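PDB 3N7L: neurotoxin from Clostridium botulinum, which probably binds gangliosides on the neuronal surface through this receptor-binding domain of botulinum neurotoxin serotype D/C, the step that directs the toxin to nerve cells. Local coordinates for residues K234-N239 with H416-P421; D244-M249 with G280-I285. One frame throughout, in Å; residues are numbered along the deposited sequence.

Interaction 1 (K234-N239 with H416-P421); sequences KDYWGN and HWVFVP
A type I beta turn from D235 to G238, in the connection that leads from helix 217-226 into the C-terminal beta-trefoil, packs against the last strand of that trefoil, 417-421. One direct backbone hydrogen bond joins the two: Y236 N donates to F419 O at 2.7 Å, nearly straight at the hydrogen (166°), though it approaches from above the carbonyl plane. Water carries the join further on the K234 side, where one molecule donates to K234 O and accepts from F419 N.

The turn is braced from within by D235. With CG set between the backbone N and the carbonyl carbon (chi1 70°), its carboxylate folds back over its own turn, and OD2 accepts N239 N at 3.0 Å from above the carboxylate plane; a bond from W237 N to the same oxygen is weak. D235 OD1 takes a weak bond from N239 ND2 and lies 3.7 Å from P421 CD.

Beyond the backbone bond, the side chains of the turn close over the strand. Y236 lies alongside V420, its CB 3.7 Å from V420 CG2, and K141, from the N-terminal half of the chain, makes a cation-pi contact with the Y236 ring. The W237 indole takes Y236 CD2 over one face, and its pyrrole part reaches P421, CD1 lying 3.7 Å from P421 CG. In the plane of that indole, at its edge, a water accepts from W237 NE1 at 2.9 Å and donates to P421 O.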
ATOM      1  N   LYS A 234      -5.902  -0.708  -6.415  1.00 18.71           N
ATOM      2  CA  LYS A 234      -4.712   0.058  -6.055  1.00 18.78           C
ATOM      3  C   LYS A 234      -3.434  -0.551  -6.636  1.00 17.38           C
ATOM      4  O   LYS A 234      -3.370  -1.754  -6.903  1.00 16.67           O
ATOM      5  CB  LYS A 234      -4.567   0.137  -4.529  1.00 21.16           C
ATOM      6  CG  LYS A 234      -5.800   0.633  -3.763  1.00 23.43           C
ATOM      7  CD  LYS A 234      -6.237   2.012  -4.215  1.00 23.64           C
ATOM      8  CE  LYS A 234      -7.228   2.621  -3.231  1.00 24.69           C
ATOM      9  NZ  LYS A 234      -8.363   1.702  -2.945  1.00 24.08           N
ATOM     10  N   ASP A 235      -2.421   0.288  -6.833  1.00 18.22           N
ATOM     11  CA  ASP A 235      -1.141  -0.200  -7.317  1.00 16.98           C
ATOM     12  C   ASP A 235      -0.416  -0.764  -6.088  1.00 17.78           C
ATOM     13  O   ASP A 235      -0.956  -0.718  -4.978  1.00 17.17           O
ATOM     14  CB  ASP A 235      -0.343   0.916  -8.022  1.00 17.31           C
ATOM     15  CG  ASP A 235       0.175   1.996  -7.080  1.00 18.20           C
ATOM     16  OD1 ASP A 235       0.613   3.038  -7.615  1.00 17.13           O
ATOM     17  OD2 ASP A 235       0.165   1.826  -5.844  1.00 20.39           O
ATOM     18  N   TYR A 236       0.786  -1.298  -6.274  1.00 17.70           N
ATOM     19  CA  TYR A 236       1.526  -1.920  -5.174  1.00 19.26           C
ATOM     20  C   TYR A 236       1.781  -1.048  -3.939  1.00 18.88           C
ATOM     21  O   TYR A 236       1.859  -1.558  -2.818  1.00 16.49           O
ATOM     22  CB  TYR A 236       2.857  -2.472  -5.701  1.00 19.66           C
ATOM     23  CG  TYR A 236       3.568  -3.429  -4.762  1.00 23.04           C
ATOM     24  CD1 TYR A 236       2.957  -4.609  -4.340  1.00 22.57           C
ATOM     25  CD2 TYR A 236       4.874  -3.178  -4.340  1.00 25.81           C
ATOM     26  CE1 TYR A 236       3.626  -5.522  -3.529  1.00 26.12           C
ATOM     27  CE2 TYR A 236       5.555  -4.084  -3.527  1.00 25.20           C
ATOM     28  CZ  TYR A 236       4.927  -5.252  -3.128  1.00 25.08           C
ATOM     29  OH  TYR A 236       5.597  -6.158  -2.343  1.00 27.82           O
ATOM     30  N   TRP A 237       1.907   0.260  -4.134  1.00 19.86           N
ATOM     31  CA  TRP A 237       2.179   1.157  -3.015  1.00 19.48           C
ATOM     32  C   TRP A 237       0.899   1.697  -2.375  1.00 19.99           C
ATOM     33  O   TRP A 237       0.956   2.443  -1.399  1.00 20.95           O
ATOM     34  CB  TRP A 237       3.062   2.320  -3.482  1.00 20.79           C
ATOM     35  CG  TRP A 237       4.328   1.880  -4.190  1.00 22.39           C
ATOM     36  CD1 TRP A 237       4.800   2.346  -5.386  1.00 20.48           C
ATOM     37  CD2 TRP A 237       5.278   0.906  -3.737  1.00 21.88           C
ATOM     38  NE1 TRP A 237       5.984   1.720  -5.706  1.00 21.31           N
ATOM     39  CE2 TRP A 237       6.301   0.834  -4.712  1.00 21.25           C
ATOM     40  CE3 TRP A 237       5.365   0.087  -2.602  1.00 22.52           C
ATOM     41  CZ2 TRP A 237       7.399  -0.026  -4.586  1.00 23.83           C
ATOM     42  CZ3 TRP A 237       6.459  -0.769  -2.477  1.00 23.70           C
ATOM     43  CH2 TRP A 237       7.461  -0.817  -3.466  1.00 23.83           C
ATOM     44  N   GLY A 238      -0.252   1.325  -2.925  1.00 19.98           N
ATOM     45  CA  GLY A 238      -1.504   1.790  -2.361  1.00 19.52           C
ATOM     46  C   GLY A 238      -2.142   2.989  -3.034  1.00 21.19           C
ATOM     47  O   GLY A 238      -3.176   3.464  -2.564  1.00 21.85           O
ATOM     48  N   ASN A 239      -1.537   3.505  -4.103  1.00 20.36           N
ATOM     49  CA  ASN A 239      -2.119   4.641  -4.825  1.00 21.94           C
ATOM     50  C   ASN A 239      -3.203   4.065  -5.730  1.00 21.37           C
ATOM     51  O   ASN A 239      -3.212   2.864  -5.988  1.00 21.53           O
ATOM     52  CB  ASN A 239      -1.082   5.335  -5.718  1.00 23.34           C
ATOM     53  CG  ASN A 239       0.132   5.819  -4.950  1.00 28.68           C
ATOM     54  OD1 ASN A 239       0.011   6.566  -3.985  1.00 30.11           O
ATOM     55  ND2 ASN A 239       1.317   5.401  -5.392  1.00 32.63           N
ATOM     56  N   HIS A 416      -3.280 -13.622  -7.414  1.00 19.24           N
ATOM     57  CA  HIS A 416      -3.195 -12.227  -6.973  1.00 21.09           C
ATOM     58  C   HIS A 416      -2.105 -11.493  -7.748  1.00 20.59           C
ATOM     59  O   HIS A 416      -0.922 -11.823  -7.636  1.00 20.27           O
ATOM     60  CB  HIS A 416      -2.890 -12.134  -5.473  1.00 21.66           C
ATOM     61  CG  HIS A 416      -3.949 -12.731  -4.596  1.00 25.38           C
ATOM     62  ND1 HIS A 416      -5.122 -13.260  -5.090  1.00 25.26           N
ATOM     63  CD2 HIS A 416      -3.996 -12.901  -3.253  1.00 25.72           C
ATOM     64  CE1 HIS A 416      -5.845 -13.734  -4.091  1.00 24.71           C
ATOM     65  NE2 HIS A 416      -5.184 -13.529  -2.967  1.00 26.87           N
ATOM     66  N   TRP A 417      -2.510 -10.492  -8.524  1.00 20.87           N
ATOM     67  CA  TRP A 417      -1.567  -9.726  -9.323  1.00 20.82           C
ATOM     68  C   TRP A 417      -1.384  -8.307  -8.809  1.00 21.05           C
ATOM     69  O   TRP A 417      -2.340  -7.638  -8.417  1.00 19.61           O
ATOM     70  CB  TRP A 417      -2.013  -9.696 -10.783  1.00 20.64           C
ATOM     71  CG  TRP A 417      -2.042 -11.056 -11.410  1.00 20.09           C
ATOM     72  CD1 TRP A 417      -3.093 -11.929 -11.431  1.00 20.98           C
ATOM     73  CD2 TRP A 417      -0.955 -11.720 -12.062  1.00 19.50           C
ATOM     74  NE1 TRP A 417      -2.724 -13.100 -12.055  1.00 20.34           N
ATOM     75  CE2 TRP A 417      -1.416 -12.997 -12.454  1.00 19.34           C
ATOM     76  CE3 TRP A 417       0.369 -11.361 -12.354  1.00 17.72           C
ATOM     77  CZ2 TRP A 417      -0.602 -13.918 -13.124  1.00 19.41           C
ATOM     78  CZ3 TRP A 417       1.181 -12.275 -13.019  1.00 16.39           C
ATOM     79  CH2 TRP A 417       0.692 -13.539 -13.396  1.00 19.00           C
ATOM     80  N   VAL A 418      -0.136  -7.861  -8.821  1.00 19.92           N
ATOM     81  CA  VAL A 418       0.210  -6.534  -8.352  1.00 20.03           C
ATOM     82  C   VAL A 418       0.788  -5.681  -9.474  1.00 19.74           C
ATOM     83  O   VAL A 418       1.310  -6.212 -10.454  1.00 19.69           O
ATOM     84  CB  VAL A 418       1.234  -6.633  -7.220  1.00 22.05           C
ATOM     85  CG1 VAL A 418       1.832  -5.293  -6.961  1.00 29.08           C
ATOM     86  CG2 VAL A 418       0.567  -7.169  -5.962  1.00 21.72           C
ATOM     87  N   PHE A 419       0.681  -4.361  -9.324  1.00 17.94           N
ATOM     88  CA  PHE A 419       1.199  -3.420 -10.310  1.00 18.34           C
ATOM     89  C   PHE A 419       2.081  -2.349  -9.664  1.00 17.93           C
ATOM     90  O   PHE A 419       1.614  -1.532  -8.871  1.00 19.03           O
ATOM     91  CB  PHE A 419       0.052  -2.748 -11.072  1.00 16.06           C
ATOM     92  CG  PHE A 419      -0.836  -3.715 -11.787  1.00 17.62           C
ATOM     93  CD1 PHE A 419      -1.975  -4.218 -11.169  1.00 17.55           C
ATOM     94  CD2 PHE A 419      -0.507  -4.166 -13.065  1.00 19.92           C
ATOM     95  CE1 PHE A 419      -2.780  -5.164 -11.813  1.00 18.71           C
ATOM     96  CE2 PHE A 419      -1.300  -5.111 -13.718  1.00 21.28           C
ATOM     97  CZ  PHE A 419      -2.442  -5.611 -13.087  1.00 21.38           C
ATOM     98  N   VAL A 420       3.361  -2.367 -10.009  1.00 19.20           N
ATOM     99  CA  VAL A 420       4.305  -1.400  -9.476  1.00 18.13           C
ATOM    100  C   VAL A 420       4.526  -0.322 -10.525  1.00 19.25           C
ATOM    101  O   VAL A 420       5.003  -0.602 -11.626  1.00 18.01           O
ATOM    102  CB  VAL A 420       5.656  -2.059  -9.149  1.00 17.64           C
ATOM    103  CG1 VAL A 420       6.605  -1.028  -8.531  1.00 18.36           C
ATOM    104  CG2 VAL A 420       5.441  -3.228  -8.199  1.00 18.69           C
ATOM    105  N   PRO A 421       4.182   0.931 -10.197  1.00 20.61           N
ATOM    106  CA  PRO A 421       4.369   2.020 -11.160  1.00 22.57           C
ATOM    107  C   PRO A 421       5.838   2.160 -11.566  1.00 26.42           C
ATOM    108  O   PRO A 421       6.730   2.147 -10.716  1.00 25.40           O
ATOM    109  CB  PRO A 421       3.839   3.239 -10.411  1.00 20.40           C
ATOM    110  CG  PRO A 421       4.115   2.905  -8.971  1.00 21.68           C
ATOM    111  CD  PRO A 421       3.752   1.442  -8.884  1.00 19.35           C
TER
HETATM  112  O   HOH W   1      -1.308  -3.705  -7.181  1.00 18.64           O
HETATM  113  O   HOH W   2       7.493   2.440  -8.053  1.00 30.86           O

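Interaction 2 (D244-M249 with G280-I285); sequences DKEYYM and GYKIII
Y247 and I283 form an antiparallel hydrogen-bonded pair where strand 246-251 meets strand 283-287 in the beta-trefoil sheet. Y247 N donates to I283 O at 2.9 Å, in the carbonyl plane, and I283 N returns a bond to Y247 O at 2.8 Å, almost straight (174°). A further backbone bond runs from D244 N to I285 O, at the start of segment 244-249. Between them, one water accepts from both K245 N and I285 N; at the other end, another accepts from M249 N and donates to Y281 O, so water continues the pairing where the two segments draw apart.

Apolar contacts gather round I283. Its chi1 of 59° sets CG1 between the backbone N and the carbonyl carbon, 3.9 Å from M249 CB, and chi2 (78°) turns I283 CD1 toward Y247 CB, 3.7 Å away. I285 CD1 approaches the Y247 ring obliquely, and on the E246 side of the sheet I284 CG1 packs against E246 CG.

K282 combines two kinds of contact. Its CG lies over one face of the Y248 ring, 3.7 Å from the centroid, in a CH-pi contact; NZ then makes a salt bridge with E246 OE2, a weak bond at 3.3 Å. The Y248 hydroxyl shares a water with G280 O, both the carbonyl and the water lying in the ring plane at its edge. The ring face thus takes the aliphatic part of the lysine and the carboxylate its charged end, so different residues of the neighbouring strand meet the apolar and charged parts of one side chain.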
ATOM      1  N   ASP A 244      -3.695   3.847 -18.886  1.00 18.48           N
ATOM      2  CA  ASP A 244      -2.734   4.663 -19.629  1.00 20.51           C
ATOM      3  C   ASP A 244      -1.453   5.001 -18.860  1.00 18.24           C
ATOM      4  O   ASP A 244      -0.922   6.101 -19.005  1.00 19.74           O
ATOM      5  CB  ASP A 244      -3.408   5.980 -20.057  1.00 22.65           C
ATOM      6  CG  ASP A 244      -4.820   5.778 -20.589  1.00 25.90           C
ATOM      7  OD1 ASP A 244      -5.622   6.734 -20.503  1.00 27.08           O
ATOM      8  OD2 ASP A 244      -5.127   4.677 -21.103  1.00 27.05           O
ATOM      9  N   LYS A 245      -0.958   4.068 -18.050  1.00 20.15           N
ATOM     10  CA  LYS A 245       0.264   4.292 -17.272  1.00 17.76           C
ATOM     11  C   LYS A 245       1.082   3.002 -17.197  1.00 19.60           C
ATOM     12  O   LYS A 245       0.530   1.911 -17.020  1.00 18.85           O
ATOM     13  CB  LYS A 245      -0.094   4.771 -15.863  1.00 18.86           C
ATOM     14  CG  LYS A 245       1.095   5.022 -14.926  1.00 20.55           C
ATOM     15  CD  LYS A 245       0.614   5.642 -13.608  1.00 24.67           C
ATOM     16  CE  LYS A 245       1.736   5.785 -12.578  1.00 23.35           C
ATOM     17  NZ  LYS A 245       2.925   6.505 -13.115  1.00 24.36           N
ATOM     18  N   GLU A 246       2.397   3.128 -17.338  1.00 18.43           N
ATOM     19  CA  GLU A 246       3.280   1.971 -17.291  1.00 19.60           C
ATOM     20  C   GLU A 246       3.396   1.401 -15.879  1.00 18.36           C
ATOM     21  O   GLU A 246       3.563   2.144 -14.910  1.00 18.71           O
ATOM     22  CB  GLU A 246       4.668   2.351 -17.811  1.00 22.47           C
ATOM     23  CG  GLU A 246       4.748   2.504 -19.317  1.00 27.68           C
ATOM     24  CD  GLU A 246       6.167   2.761 -19.805  1.00 32.18           C
ATOM     25  OE1 GLU A 246       6.445   2.496 -20.988  1.00 35.38           O
ATOM     26  OE2 GLU A 246       7.004   3.234 -19.010  1.00 35.69           O
ATOM     27  N   TYR A 247       3.294   0.079 -15.783  1.00 15.68           N
ATOM     28  CA  TYR A 247       3.393  -0.642 -14.514  1.00 16.43           C
ATOM     29  C   TYR A 247       4.151  -1.931 -14.738  1.00 16.98           C
ATOM     30  O   TYR A 247       4.165  -2.474 -15.850  1.00 17.87           O
ATOM     31  CB  TYR A 247       2.010  -1.057 -13.988  1.00 17.80           C
ATOM     32  CG  TYR A 247       1.137   0.047 -13.452  1.00 16.92           C
ATOM     33  CD1 TYR A 247       1.353   0.582 -12.181  1.00 16.79           C
ATOM     34  CD2 TYR A 247       0.080   0.549 -14.212  1.00 18.62           C
ATOM     35  CE1 TYR A 247       0.532   1.598 -11.683  1.00 18.58           C
ATOM     36  CE2 TYR A 247      -0.746   1.564 -13.727  1.00 17.49           C
ATOM     37  CZ  TYR A 247      -0.512   2.085 -12.465  1.00 17.01           C
ATOM     38  OH  TYR A 247      -1.303   3.102 -11.990  1.00 15.45           O
ATOM     39  N   TYR A 248       4.774  -2.428 -13.675  1.00 17.46           N
ATOM     40  CA  TYR A 248       5.450  -3.709 -13.740  1.00 17.33           C
ATOM     41  C   TYR A 248       4.405  -4.646 -13.146  1.00 18.98           C
ATOM     42  O   TYR A 248       3.952  -4.450 -12.013  1.00 18.59           O
ATOM     43  CB  TYR A 248       6.725  -3.718 -12.894  1.00 17.83           C
ATOM     44  CG  TYR A 248       7.864  -2.955 -13.536  1.00 20.64           C
ATOM     45  CD1 TYR A 248       8.208  -1.678 -13.101  1.00 21.06           C
ATOM     46  CD2 TYR A 248       8.581  -3.506 -14.601  1.00 20.23           C
ATOM     47  CE1 TYR A 248       9.244  -0.962 -13.710  1.00 24.19           C
ATOM     48  CE2 TYR A 248       9.616  -2.801 -15.215  1.00 23.89           C
ATOM     49  CZ  TYR A 248       9.943  -1.531 -14.762  1.00 23.50           C
ATOM     50  OH  TYR A 248      10.976  -0.845 -15.348  1.00 25.83           O
ATOM     51  N   MET A 249       3.997  -5.635 -13.928  1.00 18.54           N
ATOM     52  CA  MET A 249       2.998  -6.586 -13.476  1.00 19.02           C
ATOM     53  C   MET A 249       3.712  -7.755 -12.829  1.00 18.71           C
ATOM     54  O   MET A 249       4.584  -8.380 -13.442  1.00 17.59           O
ATOM     55  CB  MET A 249       2.166  -7.060 -14.658  1.00 19.13           C
ATOM     56  CG  MET A 249       0.903  -7.779 -14.254  1.00 16.74           C
ATOM     57  SD  MET A 249      -0.082  -8.152 -15.697  1.00 24.17           S
ATOM     58  CE  MET A 249       0.279  -9.875 -15.884  1.00 22.47           C
ATOM     59  N   GLY A 280      12.766  -5.793 -16.870  1.00 24.04           N
ATOM     60  CA  GLY A 280      11.808  -6.426 -17.753  1.00 23.19           C
ATOM     61  C   GLY A 280      10.850  -5.474 -18.443  1.00 21.08           C
ATOM     62  O   GLY A 280      11.000  -4.259 -18.379  1.00 19.25           O
ATOM     63  N   TYR A 281       9.846  -6.047 -19.094  1.00 20.90           N
ATOM     64  CA  TYR A 281       8.853  -5.277 -19.823  1.00 21.52           C
ATOM     65  C   TYR A 281       7.740  -4.739 -18.940  1.00 21.34           C
ATOM     66  O   TYR A 281       7.353  -5.364 -17.950  1.00 20.47           O
ATOM     67  CB  TYR A 281       8.267  -6.139 -20.944  1.00 20.59           C
ATOM     68  CG  TYR A 281       9.334  -6.619 -21.894  1.00 24.45           C
ATOM     69  CD1 TYR A 281       9.444  -7.971 -22.232  1.00 25.38           C
ATOM     70  CD2 TYR A 281      10.276  -5.728 -22.413  1.00 25.60           C
ATOM     71  CE1 TYR A 281      10.472  -8.424 -23.058  1.00 27.10           C
ATOM     72  CE2 TYR A 281      11.306  -6.170 -23.240  1.00 28.37           C
ATOM     73  CZ  TYR A 281      11.400  -7.516 -23.555  1.00 27.18           C
ATOM     74  OH  TYR A 281      12.433  -7.948 -24.356  1.00 30.76           O
ATOM     75  N   LYS A 282       7.238  -3.568 -19.316  1.00 19.91           N
ATOM     76  CA  LYS A 282       6.167  -2.910 -18.591  1.00 20.42           C
ATOM     77  C   LYS A 282       4.858  -3.091 -19.336  1.00 19.10           C
ATOM     78  O   LYS A 282       4.840  -3.312 -20.543  1.00 21.08           O
ATOM     79  CB  LYS A 282       6.478  -1.418 -18.440  1.00 21.85           C
ATOM     80  CG  LYS A 282       7.607  -1.142 -17.467  1.00 26.77           C
ATOM     81  CD  LYS A 282       8.199   0.249 -17.642  1.00 31.44           C
ATOM     82  CE  LYS A 282       9.209   0.282 -18.773  1.00 32.22           C
ATOM     83  NZ  LYS A 282       9.911   1.601 -18.836  1.00 36.73           N
ATOM     84  N   ILE A 283       3.760  -3.004 -18.605  1.00 21.35           N
ATOM     85  CA  ILE A 283       2.443  -3.136 -19.199  1.00 21.52           C
ATOM     86  C   ILE A 283       1.705  -1.813 -19.042  1.00 20.91           C
ATOM     87  O   ILE A 283       2.065  -0.997 -18.194  1.00 18.17           O
ATOM     88  CB  ILE A 283       1.609  -4.293 -18.513  1.00 26.56           C
ATOM     89  CG1 ILE A 283       1.429  -4.040 -17.010  1.00 26.58           C
ATOM     90  CG2 ILE A 283       2.305  -5.621 -18.705  1.00 31.68           C
ATOM     91  CD1 ILE A 283       0.342  -3.001 -16.676  1.00 29.36           C
ATOM     92  N   ILE A 284       0.691  -1.605 -19.876  1.00 18.98           N
ATOM     93  CA  ILE A 284      -0.145  -0.416 -19.808  1.00 18.80           C
ATOM     94  C   ILE A 284      -1.569  -0.960 -19.816  1.00 18.59           C
ATOM     95  O   ILE A 284      -1.922  -1.769 -20.676  1.00 18.65           O
ATOM     96  CB  ILE A 284       0.053   0.520 -21.022  1.00 19.55           C
ATOM     97  CG1 ILE A 284       1.465   1.110 -20.998  1.00 20.30           C
ATOM     98  CG2 ILE A 284      -0.990   1.644 -20.990  1.00 17.97           C
ATOM     99  CD1 ILE A 284       1.815   1.925 -22.227  1.00 21.54           C
ATOM    100  N   ILE A 285      -2.377  -0.538 -18.854  1.00 17.04           N
ATOM    101  CA  ILE A 285      -3.748  -1.020 -18.770  1.00 17.19           C
ATOM    102  C   ILE A 285      -4.652  -0.130 -19.615  1.00 16.42           C
ATOM    103  O   ILE A 285      -4.597   1.091 -19.507  1.00 18.99           O
ATOM    104  CB  ILE A 285      -4.221  -1.031 -17.295  1.00 17.83           C
ATOM    105  CG1 ILE A 285      -3.143  -1.683 -16.420  1.00 17.23           C
ATOM    106  CG2 ILE A 285      -5.528  -1.813 -17.161  1.00 14.08           C
ATOM    107  CD1 ILE A 285      -3.382  -1.519 -14.921  1.00 18.37           C
TER
HETATM  108  O   HOH W   3      -2.071   1.620 -17.051  1.00 17.46           O
HETATM  109  O   HOH W   4      12.372  -2.302 -17.098  1.00 28.43           O
HETATM  110  O   HOH W   5       5.177  -6.147 -16.395  1.00 15.31           O

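How the interactions relate
Interactions 1 and 2 belong to one sheet, in which strand 246-251 pairs with strand 283-287 along one edge and with strand 417-421 along the other. Their centres are 11 Å apart. Y248 N and V420 O, 2.8 Å from each other, probably form a hydrogen bond, and the two contacts also touch through packing: F419 CE2 lies on M249 CG at 3.5 Å, and Y247 CD1 lies 3.5 Å from P421 N. Interaction 1 brings the chain's C-terminal strand back beside the connection into the trefoil, and along the chain 244-249 and 280-285 are nested within the loop so closed.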